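Local coordinates for acetylxylan esterase / glucomannan deacetylase (Cellvibrio japonicus, PDB 2W9X), which removes acetyl groups from plant cell wall polysaccharides, deacetylating glucomannan in strong preference to xylan, at residues A54-T59 against P139-Q144; N175-F180 against T184-D189. One frame throughout, in Å; residues are numbered along the deposited sequence.

Interaction 1 (A54-T59 against P139-Q144)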
ATOM      1  N   ALA B  54      15.977 -20.671   7.557  1.00 38.68           N
ATOM      2  CA  ALA B  54      16.857 -19.487   7.534  1.00 38.31           C
ATOM      3  C   ALA B  54      17.363 -18.968   8.892  1.00 38.80           C
ATOM      4  O   ALA B  54      17.813 -17.815   8.999  1.00 38.46           O
ATOM      5  CB  ALA B  54      16.211 -18.346   6.710  1.00 38.42           C
ATOM      6  N   VAL B  55      17.289 -19.827   9.911  1.00 38.65           N
ATOM      7  CA  VAL B  55      17.825 -19.561  11.238  1.00 39.24           C
ATOM      8  C   VAL B  55      19.330 -19.256  11.139  1.00 39.45           C
ATOM      9  O   VAL B  55      20.015 -19.773  10.249  1.00 38.89           O
ATOM     10  CB  VAL B  55      17.524 -20.771  12.198  1.00 39.61           C
ATOM     11  CG1 VAL B  55      18.394 -20.753  13.419  1.00 39.68           C
ATOM     12  CG2 VAL B  55      16.053 -20.773  12.598  1.00 39.13           C
ATOM     13  N   TYR B  56      19.825 -18.377  12.013  1.00 39.49           N
ATOM     14  CA  TYR B  56      21.261 -18.062  12.053  1.00 39.18           C
ATOM     15  C   TYR B  56      21.794 -17.767  13.453  1.00 39.07           C
ATOM     16  O   TYR B  56      21.042 -17.362  14.350  1.00 39.49           O
ATOM     17  CB  TYR B  56      21.625 -16.920  11.084  1.00 38.66           C
ATOM     18  CG  TYR B  56      20.910 -15.606  11.318  1.00 38.86           C
ATOM     19  CD1 TYR B  56      21.470 -14.623  12.140  1.00 38.85           C
ATOM     20  CD2 TYR B  56      19.682 -15.337  10.699  1.00 38.01           C
ATOM     21  CE1 TYR B  56      20.821 -13.408  12.353  1.00 39.16           C
ATOM     22  CE2 TYR B  56      19.023 -14.126  10.903  1.00 38.52           C
ATOM     23  CZ  TYR B  56      19.597 -13.163  11.728  1.00 39.87           C
ATOM     24  OH  TYR B  56      18.959 -11.962  11.927  1.00 38.20           O
ATOM     25  N   PHE B  57      23.100 -17.975  13.615  1.00 39.02           N
ATOM     26  CA  PHE B  57      23.824 -17.718  14.866  1.00 39.08           C
ATOM     27  C   PHE B  57      25.086 -16.907  14.566  1.00 38.92           C
ATOM     28  O   PHE B  57      25.827 -17.223  13.615  1.00 39.27           O
ATOM     29  CB  PHE B  57      24.211 -19.036  15.546  1.00 38.93           C
ATOM     30  CG  PHE B  57      23.051 -19.965  15.785  1.00 39.21           C
ATOM     31  CD1 PHE B  57      22.348 -19.929  16.995  1.00 39.99           C
ATOM     32  CD2 PHE B  57      22.668 -20.886  14.817  1.00 39.54           C
ATOM     33  CE1 PHE B  57      21.279 -20.784  17.217  1.00 38.95           C
ATOM     34  CE2 PHE B  57      21.590 -21.747  15.037  1.00 39.12           C
ATOM     35  CZ  PHE B  57      20.898 -21.695  16.234  1.00 37.70           C
ATOM     36  N   GLU B  58      25.317 -15.859  15.358  1.00 38.08           N
ATOM     37  CA  GLU B  58      26.465 -14.978  15.160  1.00 37.61           C
ATOM     38  C   GLU B  58      27.305 -14.872  16.418  1.00 37.36           C
ATOM     39  O   GLU B  58      26.774 -14.932  17.538  1.00 36.76           O
ATOM     40  CB  GLU B  58      26.037 -13.582  14.716  1.00 37.17           C
ATOM     41  CG  GLU B  58      25.538 -13.527  13.275  1.00 39.17           C
ATOM     42  CD  GLU B  58      24.887 -12.213  12.936  1.00 39.15           C
ATOM     43  OE1 GLU B  58      25.417 -11.518  12.054  1.00 40.08           O
ATOM     44  OE2 GLU B  58      23.849 -11.865  13.549  1.00 41.41           O
ATOM     45  N   THR B  59      28.615 -14.725  16.219  1.00 37.08           N
ATOM     46  CA  THR B  59      29.543 -14.433  17.317  1.00 36.23           C
ATOM     47  C   THR B  59      30.739 -13.580  16.867  1.00 36.83           C
ATOM     48  O   THR B  59      30.981 -13.418  15.662  1.00 36.76           O
ATOM     49  CB  THR B  59      30.003 -15.709  18.061  1.00 36.21           C
ATOM     50  OG1 THR B  59      30.547 -15.333  19.325  1.00 34.27           O
ATOM     51  CG2 THR B  59      31.055 -16.491  17.277  1.00 35.57           C
ATOM     52  N   PRO B 139      26.165  -8.100  17.094  1.00 43.30           N
ATOM     53  CA  PRO B 139      25.333  -7.130  16.379  1.00 43.05           C
ATOM     54  C   PRO B 139      24.150  -6.637  17.215  1.00 42.84           C
ATOM     55  O   PRO B 139      23.452  -7.437  17.847  1.00 42.57           O
ATOM     56  CB  PRO B 139      24.839  -7.918  15.165  1.00 43.22           C
ATOM     57  CG  PRO B 139      25.790  -9.065  15.033  1.00 43.09           C
ATOM     58  CD  PRO B 139      26.166  -9.412  16.419  1.00 43.26           C
ATOM     59  N   LYS B 140      23.962  -5.319  17.224  1.00 42.62           N
ATOM     60  CA  LYS B 140      22.856  -4.677  17.932  1.00 42.29           C
ATOM     61  C   LYS B 140      21.923  -4.050  16.895  1.00 41.65           C
ATOM     62  O   LYS B 140      21.828  -2.831  16.786  1.00 42.13           O
ATOM     63  N   ARG B 141      21.246  -4.893  16.135  1.00 41.05           N
ATOM     64  CA  ARG B 141      20.397  -4.422  15.037  1.00 40.44           C
ATOM     65  C   ARG B 141      19.059  -3.898  15.563  1.00 40.51           C
ATOM     66  O   ARG B 141      18.323  -4.620  16.238  1.00 40.30           O
ATOM     67  CB  ARG B 141      20.194  -5.533  13.995  1.00 40.33           C
ATOM     68  CG  ARG B 141      21.479  -6.221  13.600  1.00 38.66           C
ATOM     69  CD  ARG B 141      21.314  -7.159  12.429  1.00 38.67           C
ATOM     70  NE  ARG B 141      22.632  -7.563  11.929  1.00 37.18           N
ATOM     71  CZ  ARG B 141      23.187  -8.757  12.130  1.00 38.41           C
ATOM     72  NH1 ARG B 141      22.526  -9.699  12.803  1.00 37.40           N
ATOM     73  NH2 ARG B 141      24.415  -9.009  11.662  1.00 35.86           N
ATOM     74  N   LYS B 142      18.766  -2.629  15.278  1.00 40.58           N
ATOM     75  CA  LYS B 142      17.513  -2.012  15.711  1.00 40.56           C
ATOM     76  C   LYS B 142      16.396  -2.433  14.770  1.00 40.42           C
ATOM     77  O   LYS B 142      15.255  -2.639  15.189  1.00 40.58           O
ATOM     78  CB  LYS B 142      17.631  -0.486  15.753  1.00 40.73           C
ATOM     79  N   ARG B 143      16.742  -2.579  13.498  1.00 40.31           N
ATOM     80  CA  ARG B 143      15.787  -2.973  12.476  1.00 40.01           C
ATOM     81  C   ARG B 143      15.476  -4.455  12.571  1.00 39.52           C
ATOM     82  O   ARG B 143      16.373  -5.284  12.781  1.00 39.19           O
ATOM     83  CB  ARG B 143      16.318  -2.629  11.094  1.00 40.15           C
ATOM     84  CG  ARG B 143      16.559  -1.158  10.920  1.00 41.80           C
ATOM     85  CD  ARG B 143      17.362  -0.888   9.686  1.00 42.96           C
ATOM     86  NE  ARG B 143      17.614   0.540   9.560  1.00 46.02           N
ATOM     87  CZ  ARG B 143      18.202   1.114   8.518  1.00 46.44           C
ATOM     88  NH1 ARG B 143      18.615   0.388   7.492  1.00 46.03           N
ATOM     89  NH2 ARG B 143      18.375   2.426   8.511  1.00 48.54           N
ATOM     90  N   GLN B 144      14.188  -4.764  12.454  1.00 38.68           N
ATOM     91  CA  GLN B 144      13.690  -6.132  12.485  1.00 38.42           C
ATOM     92  C   GLN B 144      12.598  -6.297  11.432  1.00 38.53           C
ATOM     93  O   GLN B 144      11.699  -5.450  11.306  1.00 38.92           O
ATOM     94  CB  GLN B 144      13.132  -6.474  13.864  1.00 38.18           C
ATOM     95  CG  GLN B 144      14.145  -6.498  14.998  1.00 38.57           C
ATOM     96  CD  GLN B 144      13.500  -6.883  16.315  1.00 38.46           C
ATOM     97  OE1 GLN B 144      12.275  -6.781  16.477  1.00 37.46           O
ATOM     98  NE2 GLN B 144      14.313  -7.333  17.260  1.00 37.28           N
TER

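Interaction 2 (N175-F180 against T184-D189)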
ATOM      1  N   ASN B 175      17.883 -23.058  -0.948  1.00 38.93           N
ATOM      2  CA  ASN B 175      18.752 -22.189  -0.153  1.00 38.37           C
ATOM      3  C   ASN B 175      17.969 -20.976   0.341  1.00 38.59           C
ATOM      4  O   ASN B 175      17.802 -19.979  -0.386  1.00 37.70           O
ATOM      5  CB  ASN B 175      19.993 -21.764  -0.944  1.00 38.82           C
ATOM      6  CG  ASN B 175      21.006 -21.001  -0.089  1.00 39.39           C
ATOM      7  OD1 ASN B 175      20.648 -20.329   0.876  1.00 38.93           O
ATOM      8  ND2 ASN B 175      22.278 -21.087  -0.463  1.00 35.32           N
ATOM      9  N   SER B 176      17.515 -21.058   1.592  1.00 37.51           N
ATOM     10  CA  SER B 176      16.669 -20.023   2.152  1.00 37.68           C
ATOM     11  C   SER B 176      17.361 -18.665   2.251  1.00 37.81           C
ATOM     12  O   SER B 176      16.700 -17.631   2.213  1.00 37.85           O
ATOM     13  CB  SER B 176      16.141 -20.455   3.527  1.00 37.94           C
ATOM     14  OG  SER B 176      15.197 -21.509   3.379  1.00 37.60           O
ATOM     15  N   GLN B 177      18.686 -18.680   2.381  1.00 37.81           N
ATOM     16  CA  GLN B 177      19.460 -17.464   2.575  1.00 38.07           C
ATOM     17  C   GLN B 177      19.603 -16.676   1.277  1.00 38.70           C
ATOM     18  O   GLN B 177      19.983 -15.494   1.289  1.00 38.51           O
ATOM     19  CB  GLN B 177      20.841 -17.787   3.156  1.00 37.91           C
ATOM     20  CG  GLN B 177      20.817 -18.496   4.515  1.00 36.77           C
ATOM     21  CD  GLN B 177      20.109 -17.709   5.613  1.00 35.63           C
ATOM     22  OE1 GLN B 177      19.773 -18.265   6.653  1.00 37.43           O
ATOM     23  NE2 GLN B 177      19.895 -16.423   5.396  1.00 34.11           N
ATOM     24  N   MET B 178      19.299 -17.332   0.159  1.00 39.14           N
ATOM     25  CA  MET B 178      19.232 -16.645  -1.137  1.00 40.37           C
ATOM     26  C   MET B 178      17.819 -16.315  -1.614  1.00 39.27           C
ATOM     27  O   MET B 178      17.651 -15.675  -2.659  1.00 38.08           O
ATOM     28  CB  MET B 178      20.008 -17.409  -2.181  1.00 39.85           C
ATOM     29  CG  MET B 178      21.455 -17.325  -1.820  1.00 40.36           C
ATOM     30  SD  MET B 178      22.452 -17.865  -3.112  1.00 48.11           S
ATOM     31  CE  MET B 178      22.036 -19.593  -3.109  1.00 46.64           C
ATOM     32  N   ALA B 179      16.816 -16.722  -0.836  1.00 38.27           N
ATOM     33  CA  ALA B 179      15.456 -16.274  -1.083  1.00 38.49           C
ATOM     34  C   ALA B 179      15.363 -14.770  -0.782  1.00 38.54           C
ATOM     35  O   ALA B 179      16.231 -14.208  -0.120  1.00 36.45           O
ATOM     36  CB  ALA B 179      14.456 -17.078  -0.243  1.00 38.20           C
ATOM     37  N   PHE B 180      14.281 -14.138  -1.236  1.00 38.88           N
ATOM     38  CA  PHE B 180      14.139 -12.681  -1.156  1.00 39.18           C
ATOM     39  C   PHE B 180      14.095 -12.092   0.264  1.00 38.85           C
ATOM     40  O   PHE B 180      14.440 -10.926   0.458  1.00 38.73           O
ATOM     41  CB  PHE B 180      12.928 -12.210  -1.987  1.00 39.21           C
ATOM     42  CG  PHE B 180      11.603 -12.805  -1.541  1.00 39.33           C
ATOM     43  CD1 PHE B 180      10.897 -12.262  -0.446  1.00 37.61           C
ATOM     44  CD2 PHE B 180      11.042 -13.879  -2.240  1.00 39.81           C
ATOM     45  CE1 PHE B 180       9.666 -12.801  -0.032  1.00 39.00           C
ATOM     46  CE2 PHE B 180       9.823 -14.418  -1.849  1.00 41.07           C
ATOM     47  CZ  PHE B 180       9.128 -13.874  -0.730  1.00 39.79           C
ATOM     48  N   THR B 184      16.528  -9.156   1.410  1.00 39.60           N
ATOM     49  CA  THR B 184      15.940  -7.873   1.807  1.00 38.85           C
ATOM     50  C   THR B 184      16.442  -7.391   3.184  1.00 38.80           C
ATOM     51  O   THR B 184      16.847  -6.243   3.324  1.00 39.35           O
ATOM     52  CB  THR B 184      14.389  -7.897   1.724  1.00 38.85           C
ATOM     53  OG1 THR B 184      14.002  -8.302   0.400  1.00 38.03           O
ATOM     54  CG2 THR B 184      13.792  -6.531   1.998  1.00 36.89           C
ATOM     55  N   ALA B 185      16.412  -8.258   4.189  1.00 38.24           N
ATOM     56  CA  ALA B 185      16.852  -7.881   5.531  1.00 38.38           C
ATOM     57  C   ALA B 185      18.320  -7.399   5.546  1.00 38.30           C
ATOM     58  O   ALA B 185      18.666  -6.431   6.219  1.00 37.82           O
ATOM     59  CB  ALA B 185      16.670  -9.034   6.466  1.00 37.15           C
ATOM     60  N   LYS B 186      19.171  -8.066   4.771  1.00 39.11           N
ATOM     61  CA  LYS B 186      20.604  -7.740   4.736  1.00 39.32           C
ATOM     62  C   LYS B 186      20.917  -6.369   4.129  1.00 39.79           C
ATOM     63  O   LYS B 186      21.882  -5.706   4.547  1.00 39.45           O
ATOM     64  CB  LYS B 186      21.393  -8.869   4.071  1.00 39.31           C
ATOM     65  CG  LYS B 186      21.527 -10.091   5.002  1.00 40.13           C
ATOM     66  CD  LYS B 186      22.222 -11.258   4.326  1.00 40.39           C
ATOM     67  CE  LYS B 186      22.460 -12.380   5.315  1.00 38.79           C
ATOM     68  NZ  LYS B 186      23.156 -13.535   4.661  1.00 36.47           N
ATOM     69  N   ALA B 187      20.083  -5.926   3.180  1.00 39.50           N
ATOM     70  CA  ALA B 187      20.234  -4.589   2.583  1.00 40.06           C
ATOM     71  C   ALA B 187      19.972  -3.476   3.603  1.00 40.28           C
ATOM     72  O   ALA B 187      20.440  -2.348   3.434  1.00 40.24           O
ATOM     73  CB  ALA B 187      19.328  -4.425   1.356  1.00 39.50           C
ATOM     74  N   PHE B 188      19.233  -3.796   4.664  1.00 40.59           N
ATOM     75  CA  PHE B 188      18.919  -2.818   5.703  1.00 40.51           C
ATOM     76  C   PHE B 188      19.635  -3.118   7.029  1.00 40.74           C
ATOM     77  O   PHE B 188      19.415  -2.420   8.016  1.00 41.45           O
ATOM     78  CB  PHE B 188      17.400  -2.738   5.925  1.00 40.16           C
ATOM     79  CG  PHE B 188      16.635  -2.208   4.741  1.00 39.54           C
ATOM     80  CD1 PHE B 188      16.568  -0.836   4.493  1.00 39.57           C
ATOM     81  CD2 PHE B 188      15.964  -3.080   3.874  1.00 39.70           C
ATOM     82  CE1 PHE B 188      15.858  -0.329   3.383  1.00 38.96           C
ATOM     83  CE2 PHE B 188      15.250  -2.588   2.761  1.00 38.77           C
ATOM     84  CZ  PHE B 188      15.193  -1.210   2.516  1.00 38.79           C
ATOM     85  N   ASP B 189      20.487  -4.147   7.036  1.00 40.19           N
ATOM     86  CA  ASP B 189      21.109  -4.673   8.254  1.00 40.45           C
ATOM     87  C   ASP B 189      20.093  -4.909   9.378  1.00 40.12           C
ATOM     88  O   ASP B 189      20.287  -4.475  10.517  1.00 39.53           O
ATOM     89  CB  ASP B 189      22.274  -3.782   8.728  1.00 40.19           C
ATOM     90  CG  ASP B 189      23.089  -4.424   9.836  1.00 41.11           C
ATOM     91  OD1 ASP B 189      23.186  -5.676   9.869  1.00 41.05           O
ATOM     92  OD2 ASP B 189      23.629  -3.670  10.680  1.00 41.34           O
TER

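Interaction 1 (A54-T59 against P139-Q144)
Glu-58 and Arg-141 meet in a bidentate, end-on salt bridge that ties strand 56-62 of the antiparallel beta part of this CE2 esterase to the linker leading into strand 144-149 of the SGNH-type parallel sheet. The ion pair is a worked example of how two nearly in-plane bonds, one to each oxygen, set a carboxylate and a guanidinium edge to edge. Arg-141 NH2 gives a nearly straight bond to Glu-58 OE1 at 2.7 Å, and Arg-141 NH1 gives a second to Glu-58 OE2 at 2.6 Å. Both oxygens use their syn lone pairs, and the carboxylate and guanidinium planes lie only 15° apart, an alignment that fixes the rotation of both groups. Each side chain is extended and they approach from opposite directions; with CG of Glu-58 beside its backbone N (chi1 -73°), the chain is directed at the linker.

Further charges surround the pair. Glu-58 OE1 also bridges to Arg-110, whereas Arg-141 has second partners in Asp-189 and Asp-191, so the guanidinium is shared among three carboxylates. This setting probably favours the charged form of Glu-58. Tyr-56 supplies a less direct contact: its ring and the guanidinium planes are 69° apart, with Tyr-56 CE1 4.1 Å from Arg-141 NH1, while its hydroxyl is bonded to Asp-191 and to the backbone N of Tyr-192.

Nonpolar cover comes from Pro-139, two residues before the arginine. Its ring brings CG to 3.7 Å from Glu-58 OE2, lying beside the bridge, and Pro-139 CB sits 3.5 Å above the guanidinium plane of Arg-141, over the centre of one face.

Interaction 2 (N175-F180 against T184-D189)
With OG1 beside its own backbone N (chi1 -55°), Thr-184 turns its hydroxyl back along the helix to the carbonyl oxygen of Phe-180, four residues earlier, and leaves the methyl CG2 anti to that N. Two donors of one residue therefore grip a single acceptor. Thr-184 N makes the regular i to i+4 helix bond to Phe-180 O at 2.9 Å, and Thr-184 OG1 donates to the same oxygen at 2.7 Å. They reach it from opposite faces of the carbonyl plane, tilted 33° and 27° from it. The hydroxyl of the buried Thr-184 thus finds its acceptor within its own helix.

Before this helix, Ala-179 occupies the N-cap position, and the chain reaches it through an Asx turn in which Asn-175 OD1 accepts from Gln-177 N at 3.0 Å, in the carbonyl plane. The extended chain of Lys-186 comes only loosely near the side chain of Gln-177; its ammonium finds its salt-bridge partner in Glu-112. At the far end, Asp-189 takes a positive phi and closes the helix with a Schellman motif.

Helix 180-187 is packed between several elements: Phe-180, Thr-184 and Ala-187 rest on helix 339-354, Ala-185 touches Tyr-192 of strand 191-196, and the side chain of Lys-186 touches Arg-110 of strand 108-113.

The two contacts, whose centres are 12 Å apart, follow each other along the chain and touch directly. Arg-141 NE of interaction 1 meets Asp-189 OD1 of interaction 2 in a salt bridge of 2.8 Å, and Arg-143 NH1 probably donates to Phe-188 O at 3.0 Å. Elsewhere, Ala-54 CB packs on Ser-176 CB at 3.8 Å. Interaction 1 lies away from the catalytic residues. Interaction 2 comes closer: the side chain of Phe-180 is about 9 Å from that of Ser-151, the inferred nucleophile, and about 10 Å from that of His-336, inferred to increase its nucleophilicity.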